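Local coordinates for cell division cycle protein 123 (Schizosaccharomyces pombe, PDB 4ZGP), which acts as an ATP-dependent chaperone that binds the gamma subunit of eIF2 and so lets it assemble with the alpha and beta subunits, at residues 22-27 with 160-165. Numbering follows the deposited sequence.
Sequences LILTKN and DDCKDF
Asp164, on a type I beta turn running from Cys162 to Phe165, accepts the backbone N-H of Lys26, the first residue of helix 26-31 in this ATP-grasp protein, and reaches Asn27 N through a water. Thr25 is the N-cap residue, and its own OG1 caps a backbone N further along, so the aspartate supplements that cap from across the chain. Followed outward, the Asp164 side chain leaves CB with CG between its backbone N and carbonyl carbon (chi1 60°), which turns the carboxylate onto the helix start. Asp164 CG lies 4.0 Å from Thr25 CB. OD1 accepts Lys26 N at 2.8 Å through its syn lone pair, nearly straight (N-H...O angle 168°), and also touches Lys26 CB. OD2 packs on Thr25 CB and accepts from a water 2.6 Å away, which itself accepts from Asn27 N, so two successive N-H groups are satisfied, one directly and one through solvent. The positive end of the helix dipole would favour the ionised carboxylate.

Beside this, Lys163 N donates to Leu24 O at 3.1 Å, meeting the C=O almost head-on (C=O...N angle 178°). SG of the buried Cys162 rests 4.2 Å from Leu24 CD2, and the Cys162 side chain also touches Val29 of the helix. Asp161 directs OD2 to a salt bridge with Arg265. Beyond the carboxylate, the Lys26 chain passes obliquely by the Phe165 ring, Lys26 CD lying 3.7 Å from Phe165 CD1.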
loop_
_atom_site.group_PDB
_atom_site.type_symbol
_atom_site.label_atom_id
_atom_site.label_comp_id
_atom_site.label_asym_id
_atom_site.label_seq_id
_atom_site.Cartn_x
_atom_site.Cartn_y
_atom_site.Cartn_z
ATOM N N LEU A 22 -14.065 -9.048 14.329
ATOM C CA LEU A 22 -13.532 -8.862 12.984
ATOM C C LEU A 22 -12.661 -10.048 12.604
ATOM O O LEU A 22 -11.674 -10.334 13.284
ATOM C CB LEU A 22 -12.700 -7.579 12.889
ATOM C CG LEU A 22 -13.328 -6.262 12.439
ATOM C CD1 LEU A 22 -12.231 -5.222 12.252
ATOM C CD2 LEU A 22 -14.141 -6.427 11.161
ATOM N N ILE A 23 -13.010 -10.733 11.520
ATOM C CA ILE A 23 -12.169 -11.824 11.039
ATOM C C ILE A 23 -11.594 -11.525 9.646
ATOM O O ILE A 23 -12.152 -10.734 8.878
ATOM C CB ILE A 23 -12.939 -13.170 11.003
ATOM C CG1 ILE A 23 -13.918 -13.215 9.831
ATOM C CG2 ILE A 23 -13.662 -13.413 12.322
ATOM C CD1 ILE A 23 -13.597 -14.302 8.825
ATOM N N LEU A 24 -10.472 -12.169 9.349
ATOM C CA LEU A 24 -9.764 -12.008 8.086
ATOM C C LEU A 24 -9.701 -13.323 7.331
ATOM O O LEU A 24 -9.267 -14.329 7.887
ATOM C CB LEU A 24 -8.350 -11.505 8.346
ATOM C CG LEU A 24 -7.496 -11.177 7.120
ATOM C CD1 LEU A 24 -8.068 -9.987 6.384
ATOM C CD2 LEU A 24 -6.062 -10.912 7.546
ATOM N N THR A 25 -10.119 -13.329 6.071
ATOM C CA THR A 25 -10.010 -14.550 5.279
ATOM C C THR A 25 -8.807 -14.486 4.339
ATOM O O THR A 25 -8.331 -13.403 3.990
ATOM C CB THR A 25 -11.263 -14.816 4.446
ATOM O OG1 THR A 25 -11.363 -13.823 3.422
ATOM C CG2 THR A 25 -12.524 -14.790 5.317
ATOM N N LYS A 26 -8.329 -15.658 3.940
ATOM C CA LYS A 26 -7.307 -15.789 2.910
ATOM C C LYS A 26 -7.654 -15.004 1.642
ATOM O O LYS A 26 -6.797 -14.326 1.075
ATOM C CB LYS A 26 -7.105 -17.266 2.565
ATOM C CG LYS A 26 -6.227 -17.507 1.360
ATOM C CD LYS A 26 -6.208 -18.991 0.970
ATOM C CE LYS A 26 -7.572 -19.487 0.504
ATOM N NZ LYS A 26 -7.657 -19.629 -0.981
ATOM N N ASN A 27 -8.903 -15.089 1.197
ATOM C CA ASN A 27 -9.305 -14.374 -0.011
ATOM C C ASN A 27 -9.192 -12.857 0.165
ATOM O O ASN A 27 -8.853 -12.134 -0.768
ATOM C CB ASN A 27 -10.738 -14.752 -0.430
ATOM C CG ASN A 27 -10.784 -16.047 -1.252
ATOM O OD1 ASN A 27 -9.746 -16.564 -1.660
ATOM N ND2 ASN A 27 -11.978 -16.556 -1.503
ATOM N N ASP A 160 -0.981 -15.362 8.167
ATOM C CA ASP A 160 -1.052 -15.929 9.516
ATOM C C ASP A 160 -2.317 -15.537 10.283
ATOM O O ASP A 160 -2.732 -16.241 11.206
ATOM C CB ASP A 160 0.182 -15.525 10.324
ATOM C CG ASP A 160 1.462 -16.179 9.811
ATOM O OD1 ASP A 160 1.391 -17.005 8.869
ATOM O OD2 ASP A 160 2.544 -15.867 10.354
ATOM N N ASP A 161 -2.938 -14.423 9.907
ATOM C CA ASP A 161 -4.147 -13.995 10.597
ATOM C C ASP A 161 -5.431 -14.502 9.937
ATOM O O ASP A 161 -6.524 -14.237 10.428
ATOM C CB ASP A 161 -4.182 -12.475 10.696
ATOM C CG ASP A 161 -3.180 -11.938 11.700
ATOM O OD1 ASP A 161 -2.926 -12.623 12.716
ATOM O OD2 ASP A 161 -2.648 -10.835 11.469
ATOM N N CYS A 162 -5.302 -15.229 8.831
ATOM C CA CYS A 162 -6.471 -15.743 8.138
ATOM C C CYS A 162 -7.028 -16.954 8.864
ATOM O O CYS A 162 -6.345 -17.967 9.022
ATOM C CB CYS A 162 -6.125 -16.094 6.698
ATOM S SG CYS A 162 -5.397 -14.703 5.839
ATOM N N LYS A 163 -8.276 -16.847 9.303
ATOM C CA LYS A 163 -8.866 -17.911 10.090
ATOM C C LYS A 163 -9.076 -19.160 9.241
ATOM O O LYS A 163 -9.052 -20.278 9.758
ATOM C CB LYS A 163 -10.189 -17.457 10.711
ATOM C CG LYS A 163 -10.694 -18.409 11.786
ATOM C CD LYS A 163 -12.028 -17.977 12.363
ATOM C CE LYS A 163 -12.533 -19.008 13.365
ATOM N NZ LYS A 163 -13.831 -18.609 13.967
ATOM N N ASP A 164 -9.259 -18.976 7.936
ATOM C CA ASP A 164 -9.549 -20.101 7.062
ATOM C C ASP A 164 -8.302 -20.675 6.396
ATOM O O ASP A 164 -8.398 -21.391 5.402
ATOM C CB ASP A 164 -10.578 -19.698 6.002
ATOM C CG ASP A 164 -10.105 -18.550 5.100
ATOM O OD1 ASP A 164 -9.049 -17.930 5.365
ATOM O OD2 ASP A 164 -10.823 -18.269 4.121
ATOM N N PHE A 165 -7.135 -20.379 6.957
ATOM C CA PHE A 165 -5.884 -20.852 6.381
ATOM C C PHE A 165 -4.815 -21.085 7.457
ATOM O O PHE A 165 -4.361 -20.148 8.117
ATOM C CB PHE A 165 -5.392 -19.854 5.332
ATOM C CG PHE A 165 -4.319 -20.394 4.440
ATOM C CD1 PHE A 165 -4.636 -21.254 3.397
ATOM C CD2 PHE A 165 -2.992 -20.045 4.643
ATOM C CE1 PHE A 165 -3.650 -21.759 2.571
ATOM C CE2 PHE A 165 -1.998 -20.548 3.821
ATOM C CZ PHE A 165 -2.329 -21.405 2.783
HETATM O O HOH W 1 -9.198 -13.785 11.408
HETATM O O HOH W 2 -10.836 -17.232 1.749
#